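Local coordinates for non-toxic crystal protein (Bacillus thuringiensis, PDB 2D42) that is a non-toxic parasporal crystal protein that closely resembles beta-pore-forming toxins in structure, although its own role is not established, at residues L40-P45 and G101-N106; H55-R60 and T153-L158; G177-Y182 and I193-N198. One frame throughout, in Å; residues are numbered along the deposited sequence.

Contact 1: residues L40-P45 and G101-N106; sequences LDARIP and GKYFAN
A42 sets its methyl over the aromatic ring of Y103, and this CH-pi contact is the centre of the packing between L40-P45 and G101-N106. The A42 CB atom stands 3.6 Å from the centroid of the Y103 ring and only 14° off the ring normal, so the methyl lies over the middle of the face. The chi1 of Y103, -48°, places CG opposite the carbonyl carbon and sends the ring across to the other strand. The carbonyl carbon of G101, two residues earlier in the same strand, lies over the opposite face toward the rim, while the backbone carbonyl of L40 meets the edge.

Two further van der Waals contacts extend the packing along the strands. L40 meets the phenol head, its CG 3.4 Å from Y103 OH, a carbon-to-oxygen contact and not a polar bond. Further on, I44 pushes its delta methyl against a methyl, CD1 of I44 lying 3.4 Å from CB of A105, tighter than usual for two carbons.

Polar bonding across the pair is absent. The axes of the two short segments approach to 7.0 Å at 30°, too wide for backbone pairing, in keeping with the lack of any hydrogen bond between them.

Each strand is instead paired on its own side. D41 and R43 bond through their backbones to E170 and V168 of strand 150-185, and R43 adds a salt bridge to E170; G101, Y103 and A105 pair with strand 114-122, where F120 also meets the Y103 ring. The contact therefore joins two sheets face to face.

Contact 2: residues H55-R60 and T153-L158; sequences HIVLDR and TGVYTL
H55 opens the pairing with CD2 of its imidazole 3.9 Å from CG2 of T157. At I56 two backbone bonds run both ways to L158, and the one from L158 N to I56 O is short, 2.6 Å. V57 turns to the same face as T157; its CG1 is anti to the backbone N (chi1 172°), which carries that methyl to CG1 of V155. L58 then breaks the alternation: its phi/psi of -78°/-33° is not extended, and its CD1 swings to 3.5 Å from CB of L158 while also touching the Y156 ring. The carbonyl of Y156 consequently takes two donors, L58 N at 2.7 Å and D59 N at a longer 3.3 Å from Y156 O. The carbonyl of D59 in turn accepts from Y156 N, and its carboxylate OD1 accepts from R60 N. R60 closes the segment with its aliphatic chain beside V155 and T153. Beyond the segments, Y156 stacks on F77 and its hydroxyl bonds to D140. With L58 and D59 both facing Y156, this is a classic beta bulge in an antiparallel pair, set in the long-stranded sheet characteristic of the aerolysin/ETX-MTX2 family.

Contact 3: residues G177-Y182 and I193-N198; sequences GIIRYY and IVQRVN
Y181 and Q195 meet at the close-packed face of this antiparallel pair, where the phenol hydroxyl donates to the amide oxygen, Y181 OH to Q195 OE1 at 2.9 Å. The donor lies nearly along the C=O axis, and OE1 also sits in the plane of the ring at its edge, 3.2 Å from CE2 of Y181. Ring and amide planes are turned 57° apart. The side chain of Q195 starts with CG opposite the backbone N (chi1 166°) and runs on extended, which carries the amide out to the phenol. I179 shares this face: its CG2 lies over one side of the Y181 ring, near the rim, and its CD1 reaches CG1 of V197 at 4.1 Å. I193 adds its beta carbon beside that of Y181, and G177, without a side chain, faces V197 at the far end.

Between the two faces, G177, I179 and Y181 each exchange a pair of backbone bonds with V197, Q195 and I193. The bonds at I179 are the straightest, with 177° at the hydrogen from Q195 N to I179 O.

The other face is more open to solvent. V194 and R196 are exposed here, and the contacts are mainly aliphatic: I178 CD1 lies 3.8 Å from CB of R196, and the R180 guanidinium lies alongside V194, with CG1 of V194 over one of its faces. The charges look elsewhere, R180 making a salt bridge to E192 and R196 one to D30.

Strand 23-29 pairs with I178, R180 and Y182 along the remaining edge of their strand. Helix 5-19 packs on the Q195 face, bringing L9 to I179 and V197 and Y16 to the Y181 ring. At the end of the hairpin, N198 caps helix 199-206 through its bond to I200 N.

In the fold
The three contacts are spread along an elongated, mostly beta chain. Contact 1 lies close to its centre, while contacts 2 and 3 sit on opposite sides with centres about 66 Å apart. Centre to centre, contact 1 is about 32 Å from contact 2. Contacts 1 and 3 have centres about 36 Å apart. Strand 150-185 ties them together: it supplies a segment to both contact 2 and contact 3, and pairs with strand 36-43 of contact 1. Along the chain, the segments of contacts 1 and 2 alternate, and contact 3 follows both. One long strand, interrupted by a bulge or short loop, thus runs through distant regions of the molecule, consistent with the extended architecture of beta-pore-forming toxins.

Contact 1: residues L40-P45 and G101-N106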
# COMPACT_ATOMS: atom_id res chain seq x y z
N LEU A 40 9.31 -4.87 -4.32
CA LEU A 40 8.27 -4.73 -3.31
C LEU A 40 6.87 -4.96 -3.89
O LEU A 40 6.49 -4.35 -4.88
CB LEU A 40 8.33 -3.33 -2.72
CG LEU A 40 8.67 -3.11 -1.25
CD1 LEU A 40 9.39 -4.29 -0.64
CD2 LEU A 40 9.51 -1.85 -1.18
N ASP A 41 6.10 -5.85 -3.26
CA ASP A 41 4.75 -6.11 -3.73
C ASP A 41 3.80 -6.33 -2.56
O ASP A 41 4.18 -6.87 -1.52
CB ASP A 41 4.73 -7.34 -4.65
CG ASP A 41 3.55 -7.32 -5.63
OD1 ASP A 41 2.71 -6.39 -5.56
OD2 ASP A 41 3.47 -8.22 -6.48
N ALA A 42 2.56 -5.90 -2.74
CA ALA A 42 1.55 -6.04 -1.70
C ALA A 42 0.23 -6.41 -2.34
O ALA A 42 -0.37 -5.60 -3.04
CB ALA A 42 1.40 -4.74 -0.92
N ARG A 43 -0.22 -7.64 -2.11
CA ARG A 43 -1.48 -8.07 -2.69
C ARG A 43 -2.51 -8.34 -1.61
O ARG A 43 -2.18 -8.52 -0.43
CB ARG A 43 -1.27 -9.31 -3.57
CG ARG A 43 -0.52 -10.46 -2.94
CD ARG A 43 -0.04 -11.43 -4.03
NE ARG A 43 0.79 -12.51 -3.49
CZ ARG A 43 0.33 -13.50 -2.73
NH1 ARG A 43 -0.96 -13.55 -2.40
NH2 ARG A 43 1.16 -14.43 -2.28
N ILE A 44 -3.78 -8.35 -2.02
CA ILE A 44 -4.91 -8.58 -1.13
C ILE A 44 -5.56 -9.90 -1.51
O ILE A 44 -6.27 -9.99 -2.50
CB ILE A 44 -5.90 -7.41 -1.27
CG1 ILE A 44 -5.18 -6.11 -0.91
CG2 ILE A 44 -7.15 -7.64 -0.40
CD1 ILE A 44 -5.98 -4.87 -1.19
N PRO A 45 -5.32 -10.95 -0.72
CA PRO A 45 -5.91 -12.25 -1.04
C PRO A 45 -7.44 -12.29 -1.13
O PRO A 45 -7.98 -13.12 -1.85
CB PRO A 45 -5.34 -13.17 0.05
CG PRO A 45 -5.05 -12.24 1.18
CD PRO A 45 -4.49 -11.02 0.50
N GLY A 101 6.86 1.86 -0.44
CA GLY A 101 6.41 1.37 -1.73
C GLY A 101 5.02 1.87 -2.10
O GLY A 101 4.22 2.22 -1.23
N LYS A 102 4.74 1.93 -3.40
CA LYS A 102 3.43 2.37 -3.90
C LYS A 102 2.74 1.10 -4.39
O LYS A 102 3.35 0.30 -5.11
CB LYS A 102 3.61 3.34 -5.07
CG LYS A 102 2.52 4.40 -5.19
CD LYS A 102 1.12 3.81 -5.24
CE LYS A 102 0.08 4.90 -5.52
NZ LYS A 102 0.22 6.06 -4.59
N TYR A 103 1.48 0.89 -4.00
CA TYR A 103 0.75 -0.32 -4.40
C TYR A 103 -0.66 -0.04 -4.92
O TYR A 103 -1.19 1.06 -4.76
CB TYR A 103 0.66 -1.28 -3.21
CG TYR A 103 1.97 -1.51 -2.49
CD1 TYR A 103 2.96 -2.34 -3.03
CD2 TYR A 103 2.22 -0.91 -1.26
CE1 TYR A 103 4.15 -2.57 -2.35
CE2 TYR A 103 3.42 -1.14 -0.57
CZ TYR A 103 4.37 -1.97 -1.12
OH TYR A 103 5.53 -2.22 -0.42
N PHE A 104 -1.28 -1.05 -5.53
CA PHE A 104 -2.63 -0.94 -6.09
C PHE A 104 -3.39 -2.25 -5.91
O PHE A 104 -2.80 -3.31 -5.67
CB PHE A 104 -2.56 -0.60 -7.58
CG PHE A 104 -2.10 0.80 -7.86
CD1 PHE A 104 -3.02 1.85 -7.92
CD2 PHE A 104 -0.75 1.08 -8.04
CE1 PHE A 104 -2.59 3.16 -8.16
CE2 PHE A 104 -0.31 2.38 -8.28
CZ PHE A 104 -1.24 3.42 -8.34
N ALA A 105 -4.71 -2.18 -6.02
CA ALA A 105 -5.56 -3.35 -5.89
C ALA A 105 -6.93 -3.06 -6.49
O ALA A 105 -7.51 -2.00 -6.26
CB ALA A 105 -5.70 -3.73 -4.43
N ASN A 106 -7.42 -4.00 -7.30
CA ASN A 106 -8.72 -3.86 -7.93
C ASN A 106 -9.74 -4.54 -7.03
O ASN A 106 -9.98 -5.74 -7.14
CB ASN A 106 -8.71 -4.51 -9.32
CG ASN A 106 -7.85 -3.76 -10.31
OD1 ASN A 106 -8.06 -2.58 -10.55
ND2 ASN A 106 -6.87 -4.45 -10.89

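Contact 2: residues H55-R60 and T153-L158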
# COMPACT_ATOMS: atom_id res chain seq x y z
N HIS A 55 -23.49 7.31 0.94
CA HIS A 55 -23.92 8.19 -0.14
C HIS A 55 -23.66 9.62 0.31
O HIS A 55 -24.37 10.14 1.17
CB HIS A 55 -25.40 7.98 -0.45
CG HIS A 55 -25.66 6.94 -1.50
ND1 HIS A 55 -25.02 5.72 -1.52
CD2 HIS A 55 -26.50 6.95 -2.56
CE1 HIS A 55 -25.44 5.02 -2.56
NE2 HIS A 55 -26.34 5.74 -3.21
N ILE A 56 -22.64 10.23 -0.27
CA ILE A 56 -22.22 11.58 0.06
C ILE A 56 -22.74 12.62 -0.92
O ILE A 56 -22.53 12.51 -2.13
CB ILE A 56 -20.68 11.67 0.08
CG1 ILE A 56 -20.12 10.65 1.06
CG2 ILE A 56 -20.24 13.08 0.44
CD1 ILE A 56 -18.62 10.55 1.03
N VAL A 57 -23.43 13.63 -0.41
CA VAL A 57 -23.94 14.71 -1.25
C VAL A 57 -22.78 15.67 -1.50
O VAL A 57 -22.38 16.42 -0.60
CB VAL A 57 -25.10 15.46 -0.58
CG1 VAL A 57 -25.49 16.69 -1.40
CG2 VAL A 57 -26.29 14.52 -0.44
N LEU A 58 -22.23 15.63 -2.71
CA LEU A 58 -21.11 16.49 -3.08
C LEU A 58 -21.55 17.91 -3.40
O LEU A 58 -20.81 18.87 -3.13
CB LEU A 58 -20.40 15.91 -4.31
CG LEU A 58 -19.68 14.56 -4.17
CD1 LEU A 58 -19.17 14.11 -5.54
CD2 LEU A 58 -18.53 14.69 -3.19
N ASP A 59 -22.75 18.06 -3.96
CA ASP A 59 -23.22 19.39 -4.33
C ASP A 59 -24.73 19.35 -4.58
O ASP A 59 -25.32 18.28 -4.74
CB ASP A 59 -22.52 19.82 -5.63
CG ASP A 59 -22.30 21.32 -5.74
OD1 ASP A 59 -23.01 22.11 -5.07
OD2 ASP A 59 -21.41 21.70 -6.54
N ARG A 60 -25.34 20.52 -4.61
CA ARG A 60 -26.77 20.66 -4.86
C ARG A 60 -26.96 22.03 -5.49
O ARG A 60 -26.52 23.02 -4.93
CB ARG A 60 -27.57 20.59 -3.55
CG ARG A 60 -29.05 20.95 -3.74
CD ARG A 60 -29.83 21.06 -2.41
NE ARG A 60 -30.21 22.44 -2.10
CZ ARG A 60 -31.46 22.86 -1.92
NH1 ARG A 60 -32.48 22.01 -2.03
NH2 ARG A 60 -31.69 24.14 -1.63
N THR A 153 -34.08 20.81 -8.96
CA THR A 153 -33.03 20.74 -7.96
C THR A 153 -32.15 19.55 -8.27
O THR A 153 -32.58 18.40 -8.17
CB THR A 153 -33.62 20.60 -6.56
OG1 THR A 153 -34.42 21.75 -6.29
CG2 THR A 153 -32.52 20.51 -5.52
N GLY A 154 -30.93 19.84 -8.70
CA GLY A 154 -29.99 18.78 -9.01
C GLY A 154 -29.04 18.51 -7.85
O GLY A 154 -28.33 19.41 -7.41
N VAL A 155 -29.02 17.27 -7.38
CA VAL A 155 -28.17 16.85 -6.27
C VAL A 155 -27.12 15.89 -6.81
O VAL A 155 -27.45 14.88 -7.43
CB VAL A 155 -29.00 16.14 -5.16
CG1 VAL A 155 -28.08 15.58 -4.09
CG2 VAL A 155 -29.99 17.14 -4.54
N TYR A 156 -25.85 16.23 -6.57
CA TYR A 156 -24.70 15.43 -7.01
C TYR A 156 -24.26 14.56 -5.84
O TYR A 156 -23.85 15.08 -4.79
CB TYR A 156 -23.56 16.38 -7.44
CG TYR A 156 -22.43 15.74 -8.21
CD1 TYR A 156 -22.67 14.70 -9.12
CD2 TYR A 156 -21.13 16.23 -8.10
CE1 TYR A 156 -21.62 14.16 -9.88
CE2 TYR A 156 -20.08 15.70 -8.86
CZ TYR A 156 -20.33 14.67 -9.75
OH TYR A 156 -19.31 14.19 -10.54
N THR A 157 -24.36 13.25 -6.01
CA THR A 157 -24.02 12.29 -4.97
C THR A 157 -22.86 11.38 -5.32
O THR A 157 -22.73 10.90 -6.45
CB THR A 157 -25.24 11.39 -4.65
OG1 THR A 157 -26.30 12.21 -4.16
CG2 THR A 157 -24.88 10.33 -3.62
N LEU A 158 -22.00 11.14 -4.33
CA LEU A 158 -20.87 10.25 -4.50
C LEU A 158 -21.09 9.01 -3.66
O LEU A 158 -21.41 9.09 -2.47
CB LEU A 158 -19.56 10.91 -4.06
CG LEU A 158 -18.36 9.95 -3.96
CD1 LEU A 158 -17.99 9.46 -5.35
CD2 LEU A 158 -17.17 10.65 -3.32

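Contact 3: residues G177-Y182 and I193-N198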
# COMPACT_ATOMS: atom_id res chain seq x y z
N GLY A 177 27.08 -9.79 2.40
CA GLY A 177 27.42 -9.23 3.68
C GLY A 177 28.92 -9.45 3.84
O GLY A 177 29.51 -10.24 3.11
N ILE A 178 29.54 -8.75 4.78
CA ILE A 178 30.96 -8.91 5.02
C ILE A 178 31.12 -9.24 6.49
O ILE A 178 30.55 -8.55 7.34
CB ILE A 178 31.76 -7.62 4.73
CG1 ILE A 178 31.65 -7.24 3.25
CG2 ILE A 178 33.21 -7.81 5.14
CD1 ILE A 178 32.18 -8.29 2.30
N ILE A 179 31.88 -10.28 6.79
CA ILE A 179 32.11 -10.68 8.17
C ILE A 179 33.60 -10.74 8.46
O ILE A 179 34.37 -11.36 7.71
CB ILE A 179 31.49 -12.05 8.47
CG1 ILE A 179 29.98 -12.01 8.18
CG2 ILE A 179 31.73 -12.40 9.93
CD1 ILE A 179 29.29 -13.36 8.33
N ARG A 180 34.01 -10.10 9.55
CA ARG A 180 35.40 -10.08 9.96
C ARG A 180 35.64 -10.98 11.17
O ARG A 180 34.99 -10.84 12.19
CB ARG A 180 35.82 -8.65 10.30
CG ARG A 180 35.74 -7.72 9.13
CD ARG A 180 36.27 -6.34 9.48
NE ARG A 180 36.76 -5.69 8.28
CZ ARG A 180 37.82 -6.11 7.59
NH1 ARG A 180 38.49 -7.17 8.00
NH2 ARG A 180 38.18 -5.49 6.48
N TYR A 181 36.60 -11.89 11.03
CA TYR A 181 36.96 -12.82 12.10
C TYR A 181 38.47 -12.74 12.30
O TYR A 181 39.20 -12.27 11.43
CB TYR A 181 36.68 -14.26 11.70
CG TYR A 181 35.30 -14.57 11.19
CD1 TYR A 181 34.25 -14.80 12.08
CD2 TYR A 181 35.07 -14.74 9.83
CE1 TYR A 181 33.00 -15.20 11.62
CE2 TYR A 181 33.82 -15.14 9.36
CZ TYR A 181 32.79 -15.37 10.26
OH TYR A 181 31.56 -15.79 9.80
N TYR A 182 38.93 -13.23 13.44
CA TYR A 182 40.36 -13.27 13.67
C TYR A 182 40.77 -14.38 14.61
O TYR A 182 39.97 -14.85 15.44
CB TYR A 182 40.89 -11.93 14.19
CG TYR A 182 40.34 -11.49 15.52
CD1 TYR A 182 39.16 -10.76 15.59
CD2 TYR A 182 41.01 -11.79 16.70
CE1 TYR A 182 38.66 -10.32 16.81
CE2 TYR A 182 40.52 -11.35 17.94
CZ TYR A 182 39.35 -10.61 17.97
OH TYR A 182 38.85 -10.16 19.18
N ILE A 193 40.47 -13.05 9.25
CA ILE A 193 39.82 -13.77 8.17
C ILE A 193 38.60 -12.96 7.72
O ILE A 193 37.62 -12.85 8.46
CB ILE A 193 39.32 -15.17 8.60
CG1 ILE A 193 40.47 -16.02 9.14
CG2 ILE A 193 38.67 -15.87 7.42
CD1 ILE A 193 40.87 -15.71 10.58
N VAL A 194 38.67 -12.40 6.52
CA VAL A 194 37.55 -11.62 6.00
C VAL A 194 36.75 -12.50 5.05
O VAL A 194 37.30 -13.04 4.08
CB VAL A 194 38.01 -10.37 5.25
CG1 VAL A 194 36.81 -9.53 4.86
CG2 VAL A 194 38.94 -9.57 6.12
N GLN A 195 35.47 -12.65 5.34
CA GLN A 195 34.59 -13.48 4.52
C GLN A 195 33.45 -12.67 3.90
O GLN A 195 32.84 -11.84 4.58
CB GLN A 195 34.04 -14.62 5.40
CG GLN A 195 32.86 -15.40 4.81
CD GLN A 195 32.19 -16.34 5.82
OE1 GLN A 195 31.88 -15.96 6.95
NE2 GLN A 195 31.96 -17.58 5.40
N ARG A 196 33.18 -12.90 2.62
CA ARG A 196 32.05 -12.23 1.96
C ARG A 196 31.00 -13.33 1.83
O ARG A 196 31.26 -14.35 1.19
CB ARG A 196 32.39 -11.71 0.56
CG ARG A 196 31.16 -11.22 -0.20
CD ARG A 196 31.45 -10.90 -1.67
NE ARG A 196 32.29 -9.72 -1.82
CZ ARG A 196 33.51 -9.73 -2.34
NH1 ARG A 196 34.05 -10.86 -2.77
NH2 ARG A 196 34.20 -8.60 -2.40
N VAL A 197 29.84 -13.13 2.43
CA VAL A 197 28.78 -14.13 2.38
C VAL A 197 27.56 -13.67 1.61
O VAL A 197 27.24 -12.48 1.59
CB VAL A 197 28.31 -14.53 3.80
CG1 VAL A 197 29.47 -15.08 4.60
CG2 VAL A 197 27.70 -13.31 4.50
N ASN A 198 26.89 -14.62 0.98
CA ASN A 198 25.68 -14.33 0.23
C ASN A 198 24.57 -14.31 1.29
O ASN A 198 24.51 -15.20 2.14
CB ASN A 198 25.42 -15.43 -0.78
CG ASN A 198 24.36 -15.05 -1.80
OD1 ASN A 198 23.34 -14.44 -1.46
ND2 ASN A 198 24.58 -15.44 -3.05